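Local coordinates for protein iron transport multicopper oxidase FET3 (Saccharomyces cerevisiae, PDB 1ZPU) that oxidises ferrous to ferric iron at the yeast cell surface with four bound copper ions, feeding high-affinity iron uptake, and also oxidises cuprous copper, at residues Phe5-Gly10 with Thr26-Phe31; Gln45-Asn50 with Gly86-Tyr91. All coordinates share one frame; numbering follows the deposited sequence.

Contact 1 (Phe5-Gly10 with Thr26-Phe31); sequences FNWTTG and TCNGQF. With NAG (2-acetamido-2-deoxy-beta-D-glucopyranose), chain B.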
ATOM      1  N   PHE A   5      10.499 -15.078 -13.806  1.00 68.47           N
ATOM      2  CA  PHE A   5      10.688 -15.661 -12.484  1.00 68.54           C
ATOM      3  C   PHE A   5       9.765 -16.845 -12.269  1.00 68.70           C
ATOM      4  O   PHE A   5       8.614 -16.833 -12.692  1.00 68.89           O
ATOM      5  CB  PHE A   5      10.395 -14.629 -11.391  1.00 68.10           C
ATOM      6  CG  PHE A   5      11.329 -13.463 -11.396  1.00 67.97           C
ATOM      7  CD1 PHE A   5      11.034 -12.321 -12.136  1.00 68.20           C
ATOM      8  CD2 PHE A   5      12.511 -13.498 -10.665  1.00 67.28           C
ATOM      9  CE1 PHE A   5      11.920 -11.231 -12.154  1.00 67.98           C
ATOM     10  CE2 PHE A   5      13.391 -12.413 -10.672  1.00 66.51           C
ATOM     11  CZ  PHE A   5      13.096 -11.282 -11.418  1.00 67.03           C
ATOM     12  N   ASN A   6      10.271 -17.870 -11.601  1.00 68.91           N
ATOM     13  CA  ASN A   6       9.415 -18.936 -11.147  1.00 69.01           C
ATOM     14  C   ASN A   6       9.420 -19.037  -9.626  1.00 68.91           C
ATOM     15  O   ASN A   6      10.365 -19.550  -9.027  1.00 69.01           O
ATOM     16  CB  ASN A   6       9.767 -20.265 -11.786  1.00 68.91           C
ATOM     17  CG  ASN A   6       8.933 -21.392 -11.227  1.00 70.18           C
ATOM     18  OD1 ASN A   6       7.753 -21.207 -10.889  1.00 70.79           O
ATOM     19  ND2 ASN A   6       9.553 -22.546 -11.059  1.00 71.38           N
ATOM     20  N   TRP A   7       8.349 -18.541  -9.009  1.00 68.77           N
ATOM     21  CA  TRP A   7       8.242 -18.497  -7.553  1.00 68.34           C
ATOM     22  C   TRP A   7       7.105 -19.319  -6.998  1.00 68.41           C
ATOM     23  O   TRP A   7       5.970 -19.229  -7.466  1.00 68.43           O
ATOM     24  CB  TRP A   7       8.033 -17.081  -7.069  1.00 67.90           C
ATOM     25  CG  TRP A   7       9.116 -16.146  -7.376  1.00 67.07           C
ATOM     26  CD1 TRP A   7      10.401 -16.445  -7.675  1.00 66.62           C
ATOM     27  CD2 TRP A   7       9.018 -14.727  -7.368  1.00 66.40           C
ATOM     28  NE1 TRP A   7      11.111 -15.296  -7.882  1.00 66.87           N
ATOM     29  CE2 TRP A   7      10.280 -14.224  -7.702  1.00 66.75           C
ATOM     30  CE3 TRP A   7       7.974 -13.828  -7.116  1.00 67.24           C
ATOM     31  CZ2 TRP A   7      10.537 -12.852  -7.794  1.00 67.53           C
ATOM     32  CZ3 TRP A   7       8.227 -12.459  -7.211  1.00 67.37           C
ATOM     33  CH2 TRP A   7       9.500 -11.989  -7.539  1.00 67.19           C
ATOM     34  N   THR A   8       7.421 -20.091  -5.964  1.00 68.49           N
ATOM     35  CA  THR A   8       6.448 -20.935  -5.277  1.00 68.35           C
ATOM     36  C   THR A   8       6.367 -20.575  -3.795  1.00 68.42           C
ATOM     37  O   THR A   8       7.383 -20.570  -3.082  1.00 68.30           O
ATOM     38  CB  THR A   8       6.803 -22.425  -5.417  1.00 68.05           C
ATOM     39  OG1 THR A   8       6.863 -22.763  -6.805  1.00 67.13           O
ATOM     40  CG2 THR A   8       5.774 -23.277  -4.715  1.00 67.36           C
ATOM     41  N   THR A   9       5.150 -20.271  -3.348  1.00 68.36           N
ATOM     42  CA  THR A   9       4.884 -19.967  -1.950  1.00 68.42           C
ATOM     43  C   THR A   9       5.033 -21.205  -1.090  1.00 68.63           C
ATOM     44  O   THR A   9       4.783 -22.332  -1.542  1.00 68.73           O
ATOM     45  CB  THR A   9       3.461 -19.438  -1.716  1.00 68.20           C
ATOM     46  OG1 THR A   9       2.518 -20.388  -2.213  1.00 68.62           O
ATOM     47  CG2 THR A   9       3.242 -18.101  -2.400  1.00 68.22           C
ATOM     48  N   GLY A  10       5.442 -20.987   0.155  1.00 68.65           N
ATOM     49  CA  GLY A  10       5.577 -22.062   1.122  1.00 68.70           C
ATOM     50  C   GLY A  10       5.692 -21.541   2.531  1.00 68.70           C
ATOM     51  O   GLY A  10       5.742 -20.339   2.747  1.00 69.05           O
ATOM     52  N   THR A  26       7.693 -18.431   2.505  1.00 68.82           N
ATOM     53  CA  THR A  26       8.915 -18.508   1.730  1.00 68.97           C
ATOM     54  C   THR A  26       8.678 -18.422   0.226  1.00 69.00           C
ATOM     55  O   THR A  26       7.582 -18.677  -0.244  1.00 69.31           O
ATOM     56  CB  THR A  26       9.661 -19.797   2.068  1.00 68.98           C
ATOM     57  OG1 THR A  26       8.762 -20.903   1.971  1.00 68.21           O
ATOM     58  CG2 THR A  26      10.192 -19.714   3.489  1.00 69.46           C
ATOM     59  N   CYS A  27       9.720 -18.057  -0.509  1.00 69.03           N
ATOM     60  CA  CYS A  27       9.730 -18.102  -1.953  1.00 69.04           C
ATOM     61  C   CYS A  27      10.725 -19.173  -2.393  1.00 69.00           C
ATOM     62  O   CYS A  27      11.929 -19.020  -2.180  1.00 68.93           O
ATOM     63  CB  CYS A  27      10.154 -16.739  -2.495  1.00 68.95           C
ATOM     64  SG  CYS A  27      10.426 -16.708  -4.274  1.00 69.65           S
ATOM     65  N   ASN A  28      10.228 -20.252  -3.002  1.00 69.02           N
ATOM     66  CA  ASN A  28      11.069 -21.416  -3.364  1.00 68.80           C
ATOM     67  C   ASN A  28      11.917 -21.923  -2.198  1.00 68.87           C
ATOM     68  O   ASN A  28      13.081 -22.274  -2.372  1.00 69.02           O
ATOM     69  CB  ASN A  28      11.969 -21.103  -4.560  1.00 68.29           C
ATOM     70  CG  ASN A  28      11.189 -20.702  -5.795  1.00 68.75           C
ATOM     71  OD1 ASN A  28       9.985 -20.952  -5.914  1.00 69.22           O
ATOM     72  ND2 ASN A  28      11.881 -20.081  -6.735  1.00 69.21           N
ATOM     73  N   GLY A  29      11.333 -21.946  -1.007  1.00 68.96           N
ATOM     74  CA  GLY A  29      12.056 -22.329   0.194  1.00 69.09           C
ATOM     75  C   GLY A  29      12.948 -21.264   0.811  1.00 69.36           C
ATOM     76  O   GLY A  29      13.565 -21.520   1.843  1.00 69.45           O
ATOM     77  N   GLN A  30      13.018 -20.076   0.208  1.00 69.37           N
ATOM     78  CA  GLN A  30      13.942 -19.035   0.683  1.00 69.50           C
ATOM     79  C   GLN A  30      13.236 -17.869   1.356  1.00 69.35           C
ATOM     80  O   GLN A  30      12.104 -17.531   1.015  1.00 69.36           O
ATOM     81  CB  GLN A  30      14.812 -18.518  -0.460  1.00 69.75           C
ATOM     82  CG  GLN A  30      15.323 -19.602  -1.369  1.00 70.88           C
ATOM     83  CD  GLN A  30      16.149 -20.628  -0.622  1.00 72.79           C
ATOM     84  OE1 GLN A  30      15.884 -21.832  -0.695  1.00 73.00           O
ATOM     85  NE2 GLN A  30      17.154 -20.154   0.113  1.00 73.06           N
ATOM     86  N   PHE A  31      13.920 -17.256   2.316  1.00 69.07           N
ATOM     87  CA  PHE A  31      13.432 -16.066   2.968  1.00 68.47           C
ATOM     88  C   PHE A  31      14.613 -15.187   3.264  1.00 68.72           C
ATOM     89  O   PHE A  31      15.624 -15.688   3.746  1.00 68.94           O
ATOM     90  CB  PHE A  31      12.739 -16.422   4.277  1.00 68.16           C
ATOM     91  CG  PHE A  31      11.946 -15.291   4.855  1.00 67.25           C
ATOM     92  CD1 PHE A  31      10.628 -15.082   4.459  1.00 66.14           C
ATOM     93  CD2 PHE A  31      12.519 -14.426   5.775  1.00 66.57           C
ATOM     94  CE1 PHE A  31       9.891 -14.048   4.966  1.00 66.39           C
ATOM     95  CE2 PHE A  31      11.800 -13.377   6.291  1.00 66.70           C
ATOM     96  CZ  PHE A  31      10.478 -13.182   5.886  1.00 67.99           C
TER
HETATM   97  C1  NAG B2006       9.151 -23.567 -11.989  1.00 72.17           C
HETATM   98  C2  NAG B2006       8.305 -23.972 -13.208  1.00 73.28           C
HETATM   99  C3  NAG B2006       7.723 -25.411 -13.174  1.00 73.65           C
HETATM  100  C4  NAG B2006       8.551 -26.407 -12.351  1.00 73.78           C
HETATM  101  C5  NAG B2006       9.077 -25.693 -11.111  1.00 73.90           C
HETATM  102  C6  NAG B2006       9.854 -26.591 -10.149  1.00 74.49           C
HETATM  103  C7  NAG B2006       6.648 -22.769 -14.578  1.00 72.38           C
HETATM  104  C8  NAG B2006       5.142 -22.663 -14.573  1.00 71.21           C
HETATM  105  N2  NAG B2006       7.228 -23.010 -13.392  1.00 72.70           N
HETATM  106  O3  NAG B2006       7.564 -25.903 -14.494  1.00 72.26           O
HETATM  107  O4  NAG B2006       7.770 -27.515 -11.967  1.00 73.69           O
HETATM  108  O5  NAG B2006       9.914 -24.676 -11.606  1.00 73.30           O
HETATM  109  O6  NAG B2006       9.626 -26.129  -8.833  1.00 74.14           O
HETATM  110  O7  NAG B2006       7.288 -22.627 -15.628  1.00 71.27           O
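C27 lays its SG over one face of the W7 indole, 3.6 Å from the centroid of the five-membered ring, a sulfur-aromatic contact that illustrates how the buried side of an edge hairpin is filled. The thiol reaches it because SG stands anti to the C27 backbone N (chi1 172°), while CB of F5 lies against the opposite face of the indole. This is the tight half of the contact. Replacing W7 with an alanine would probably leave the C27 sulfur and CB of F5 without the ring they lie against.

The other side of the hairpin is more exposed and is held by polar bonds. N28, in a type I' turn from C27 to Q30, turns its amide back along the strand. Its ND2 donates to O of N6, nearly straight (168°) and in both the amide and carbonyl planes, and its OD1 accepts from T8 N at 2.7 Å. Together with the bond from N28 N to T8 O, these continue the antiparallel pairing past T9-C27. At G10-T26, T26 N donates to O of G10 at 2.7 Å, while the bond from G10 N to O of T26 is weak. On this same side ND2 of N6 is covalently linked to C1 of an N-acetylglucosamine.

Next to strand 2-14 runs strand 43-49, bonded to it through F5, W7 and T9; OG1 of T9 also accepts from G51 N. W7 meets Y104, P34 and I36 between the two sheets of this cupredoxin domain.

Contact 2 (Gln45-Asn50 with Gly86-Tyr91); sequences QIYLTN and GSTMLY. With NAG (2-acetamido-2-deoxy-beta-D-glucopyranose), chain K.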
ATOM      1  N   GLN A  45       7.787 -11.183 -16.254  1.00 68.71           N
ATOM      2  CA  GLN A  45       6.931 -12.368 -16.288  1.00 68.55           C
ATOM      3  C   GLN A  45       7.142 -13.255 -15.056  1.00 68.74           C
ATOM      4  O   GLN A  45       8.116 -14.000 -14.983  1.00 68.79           O
ATOM      5  CB  GLN A  45       7.184 -13.163 -17.562  1.00 68.33           C
ATOM      6  CG  GLN A  45       6.988 -12.361 -18.842  1.00 68.06           C
ATOM      7  CD  GLN A  45       7.291 -13.171 -20.094  1.00 67.59           C
ATOM      8  OE1 GLN A  45       8.098 -14.090 -20.063  1.00 66.97           O
ATOM      9  NE2 GLN A  45       6.649 -12.826 -21.197  1.00 66.33           N
ATOM     10  N   ILE A  46       6.225 -13.171 -14.095  1.00 68.64           N
ATOM     11  CA  ILE A  46       6.311 -13.976 -12.885  1.00 68.58           C
ATOM     12  C   ILE A  46       5.297 -15.117 -12.896  1.00 68.77           C
ATOM     13  O   ILE A  46       4.091 -14.891 -12.983  1.00 68.98           O
ATOM     14  CB  ILE A  46       6.144 -13.116 -11.604  1.00 68.53           C
ATOM     15  CG1 ILE A  46       7.086 -11.920 -11.658  1.00 68.05           C
ATOM     16  CG2 ILE A  46       6.432 -13.942 -10.357  1.00 68.21           C
ATOM     17  CD1 ILE A  46       6.793 -10.878 -10.687  1.00 67.14           C
ATOM     18  N   TYR A  47       5.804 -16.344 -12.827  1.00 68.70           N
ATOM     19  CA  TYR A  47       4.976 -17.515 -12.614  1.00 68.64           C
ATOM     20  C   TYR A  47       4.853 -17.726 -11.121  1.00 68.71           C
ATOM     21  O   TYR A  47       5.779 -18.236 -10.488  1.00 68.92           O
ATOM     22  CB  TYR A  47       5.622 -18.758 -13.227  1.00 68.35           C
ATOM     23  CG  TYR A  47       5.581 -18.774 -14.725  1.00 68.56           C
ATOM     24  CD1 TYR A  47       6.675 -18.344 -15.475  1.00 68.68           C
ATOM     25  CD2 TYR A  47       4.447 -19.221 -15.405  1.00 67.84           C
ATOM     26  CE1 TYR A  47       6.636 -18.358 -16.873  1.00 67.74           C
ATOM     27  CE2 TYR A  47       4.408 -19.236 -16.786  1.00 67.66           C
ATOM     28  CZ  TYR A  47       5.505 -18.804 -17.516  1.00 67.40           C
ATOM     29  OH  TYR A  47       5.468 -18.816 -18.893  1.00 68.15           O
ATOM     30  N   LEU A  48       3.725 -17.323 -10.546  1.00 68.63           N
ATOM     31  CA  LEU A  48       3.493 -17.555  -9.122  1.00 68.40           C
ATOM     32  C   LEU A  48       2.721 -18.854  -8.944  1.00 68.59           C
ATOM     33  O   LEU A  48       1.670 -19.057  -9.555  1.00 68.63           O
ATOM     34  CB  LEU A  48       2.733 -16.401  -8.476  1.00 67.80           C
ATOM     35  CG  LEU A  48       3.038 -15.994  -7.031  1.00 67.28           C
ATOM     36  CD1 LEU A  48       1.895 -15.156  -6.496  1.00 67.17           C
ATOM     37  CD2 LEU A  48       3.303 -17.144  -6.094  1.00 66.31           C
ATOM     38  N   THR A  49       3.259 -19.738  -8.115  1.00 68.57           N
ATOM     39  CA  THR A  49       2.592 -20.985  -7.804  1.00 68.61           C
ATOM     40  C   THR A  49       2.228 -21.025  -6.336  1.00 68.64           C
ATOM     41  O   THR A  49       3.074 -20.873  -5.471  1.00 68.64           O
ATOM     42  CB  THR A  49       3.464 -22.202  -8.139  1.00 68.59           C
ATOM     43  OG1 THR A  49       3.882 -22.117  -9.503  1.00 68.66           O
ATOM     44  CG2 THR A  49       2.684 -23.502  -7.925  1.00 67.83           C
ATOM     45  N   ASN A  50       0.953 -21.251  -6.067  1.00 68.80           N
ATOM     46  CA  ASN A  50       0.481 -21.439  -4.710  1.00 68.87           C
ATOM     47  C   ASN A  50       0.842 -22.831  -4.195  1.00 68.98           C
ATOM     48  O   ASN A  50       0.212 -23.821  -4.563  1.00 68.97           O
ATOM     49  CB  ASN A  50      -1.037 -21.237  -4.647  1.00 68.86           C
ATOM     50  CG  ASN A  50      -1.556 -21.182  -3.229  1.00 68.85           C
ATOM     51  OD1 ASN A  50      -0.814 -21.426  -2.280  1.00 69.44           O
ATOM     52  ND2 ASN A  50      -2.828 -20.847  -3.075  1.00 68.12           N
ATOM     53  N   GLY A  86      -1.998 -25.248  -5.496  1.00 68.83           N
ATOM     54  CA  GLY A  86      -1.617 -26.060  -6.647  1.00 68.70           C
ATOM     55  C   GLY A  86      -1.553 -25.292  -7.956  1.00 68.72           C
ATOM     56  O   GLY A  86      -0.833 -25.689  -8.876  1.00 68.62           O
ATOM     57  N   SER A  87      -2.301 -24.193  -8.035  1.00 68.77           N
ATOM     58  CA  SER A  87      -2.411 -23.414  -9.267  1.00 68.92           C
ATOM     59  C   SER A  87      -1.258 -22.429  -9.480  1.00 68.99           C
ATOM     60  O   SER A  87      -0.561 -22.044  -8.539  1.00 69.01           O
ATOM     61  CB  SER A  87      -3.766 -22.708  -9.338  1.00 68.91           C
ATOM     62  OG  SER A  87      -4.821 -23.654  -9.503  1.00 69.36           O
ATOM     63  N   THR A  88      -1.060 -22.048 -10.737  1.00 69.03           N
ATOM     64  CA  THR A  88       0.019 -21.158 -11.141  1.00 68.86           C
ATOM     65  C   THR A  88      -0.554 -20.008 -11.954  1.00 68.81           C
ATOM     66  O   THR A  88      -1.108 -20.226 -13.026  1.00 68.90           O
ATOM     67  CB  THR A  88       1.053 -21.889 -12.045  1.00 68.90           C
ATOM     68  OG1 THR A  88       1.599 -23.023 -11.361  1.00 68.83           O
ATOM     69  CG2 THR A  88       2.187 -20.945 -12.461  1.00 69.03           C
ATOM     70  N   MET A  89      -0.409 -18.787 -11.459  1.00 68.70           N
ATOM     71  CA  MET A  89      -0.793 -17.626 -12.245  1.00 68.57           C
ATOM     72  C   MET A  89       0.436 -16.945 -12.854  1.00 68.69           C
ATOM     73  O   MET A  89       1.471 -16.807 -12.199  1.00 68.66           O
ATOM     74  CB  MET A  89      -1.662 -16.668 -11.424  1.00 68.46           C
ATOM     75  CG  MET A  89      -1.764 -15.246 -11.979  1.00 68.53           C
ATOM     76  SD  MET A  89      -3.324 -14.366 -11.717  1.00 67.94           S
ATOM     77  CE  MET A  89      -3.875 -14.998 -10.154  1.00 68.71           C
ATOM     78  N   LEU A  90       0.320 -16.563 -14.122  1.00 68.70           N
ATOM     79  CA  LEU A  90       1.370 -15.829 -14.793  1.00 68.67           C
ATOM     80  C   LEU A  90       1.045 -14.348 -14.790  1.00 68.74           C
ATOM     81  O   LEU A  90       0.028 -13.925 -15.335  1.00 68.93           O
ATOM     82  CB  LEU A  90       1.579 -16.345 -16.216  1.00 68.53           C
ATOM     83  CG  LEU A  90       2.521 -15.542 -17.121  1.00 68.51           C
ATOM     84  CD1 LEU A  90       3.956 -15.460 -16.573  1.00 68.27           C
ATOM     85  CD2 LEU A  90       2.505 -16.122 -18.508  1.00 67.85           C
ATOM     86  N   TYR A  91       1.909 -13.573 -14.147  1.00 68.82           N
ATOM     87  CA  TYR A  91       1.829 -12.121 -14.167  1.00 68.79           C
ATOM     88  C   TYR A  91       2.767 -11.626 -15.264  1.00 68.92           C
ATOM     89  O   TYR A  91       3.979 -11.777 -15.164  1.00 69.11           O
ATOM     90  CB  TYR A  91       2.197 -11.543 -12.788  1.00 68.58           C
ATOM     91  CG  TYR A  91       1.151 -11.807 -11.716  1.00 68.30           C
ATOM     92  CD1 TYR A  91       1.276 -12.877 -10.832  1.00 68.31           C
ATOM     93  CD2 TYR A  91       0.025 -10.992 -11.598  1.00 68.41           C
ATOM     94  CE1 TYR A  91       0.304 -13.132  -9.848  1.00 68.18           C
ATOM     95  CE2 TYR A  91      -0.950 -11.230 -10.617  1.00 68.43           C
ATOM     96  CZ  TYR A  91      -0.808 -12.303  -9.746  1.00 68.73           C
ATOM     97  OH  TYR A  91      -1.777 -12.533  -8.782  1.00 68.42           O
TER
HETATM   98  C1  NAG K   1       3.479 -12.338 -22.104  1.00 68.79           C
HETATM   99  C2  NAG K   1       3.046 -13.507 -22.995  1.00 68.67           C
HETATM  100  C3  NAG K   1       3.519 -13.249 -24.417  1.00 70.09           C
HETATM  101  C4  NAG K   1       2.953 -11.919 -24.897  1.00 70.85           C
HETATM  102  C5  NAG K   1       3.064 -10.791 -23.865  1.00 70.41           C
HETATM  103  C6  NAG K   1       2.131  -9.638 -24.238  1.00 70.57           C
HETATM  104  C7  NAG K   1       4.513 -15.480 -22.412  1.00 66.05           C
HETATM  105  C8  NAG K   1       5.265 -15.854 -23.669  1.00 67.15           C
HETATM  106  N2  NAG K   1       3.341 -14.860 -22.518  1.00 66.63           N
HETATM  107  O3  NAG K   1       3.039 -14.270 -25.273  1.00 71.15           O
HETATM  108  O4  NAG K   1       3.609 -11.559 -26.093  1.00 72.52           O
HETATM  109  O5  NAG K   1       2.740 -11.217 -22.547  1.00 69.54           O
HETATM  110  O6  NAG K   1       0.921 -10.140 -24.771  1.00 70.35           O
HETATM  111  O7  NAG K   1       4.964 -15.784 -21.314  1.00 64.95           O
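Y47 and L90 meet across a non-hydrogen-bonded antiparallel pair, an example of two strands joined by their backbones and then sealed differently on each face. The backbone bonds come first. I46 pairs with Y91 and L48 with M89 through two bonds each, M89 N reaching L48 O at 2.8 Å. Past the end of the regular pairing, N50 N donates to O of S87 at 3.0 Å, and G86 N returns to O of N50.

Apolar contacts follow. L90 CD1 sits 3.7 Å from the centroid of the Y47 ring, a CH-pi contact over the face. With CG anti to the backbone N (chi1 172°), the leucine puts its CD1 branch over the ring centre, while CD2 comes 3.7 Å from O7 of an N-acetylglucosamine. T88 CG2 approaches the edge of the same ring. On the other face, L48 CD1 comes within 4.2 Å of CE1 of Y91, whose ring also has CG of M89 over one face.

One side-chain hydrogen bond crosses the contact: OG1 of T49 and OG1 of T88 lie 3.1 Å apart, and either could be the donor. The Y91 hydroxyl is bonded to Q80 and to M59 N, and N495, from helix 494-502, uses its amide to bond both L90 N and O of T88. The side chain of Y91 lies about 7 Å from those of the copper ligands H60 and H107.

The face of Y47, T49, T88 and L90 is partly exposed and lies beside sugar, whereas that of I46, L48, M89 and Y91 is buried and largely apolar, its one phenol anchored by hydrogen bonds.

Overall arrangement
From the N terminus, the chain runs out along strand 2-14 and returns along 22-27, where contact 1 closes the first hairpin. It then crosses to 36-39, in the other sheet, and comes back as 43-49, alongside and parallel to 2-14. Contact 2 closes the longer excursion from 51 to 85, which holds the copper ligands H60 and H62. The two closures follow in series, neither nested nor crossed, yet they become neighbours in space, with centres 11 Å apart. Strands 2-14 and 43-49 join them, with probable hydrogen bonds from Y47 N to F5 O and T49 N to W7 O, making one sheet ordered 22-27, 2-14, 43-49, 88-94.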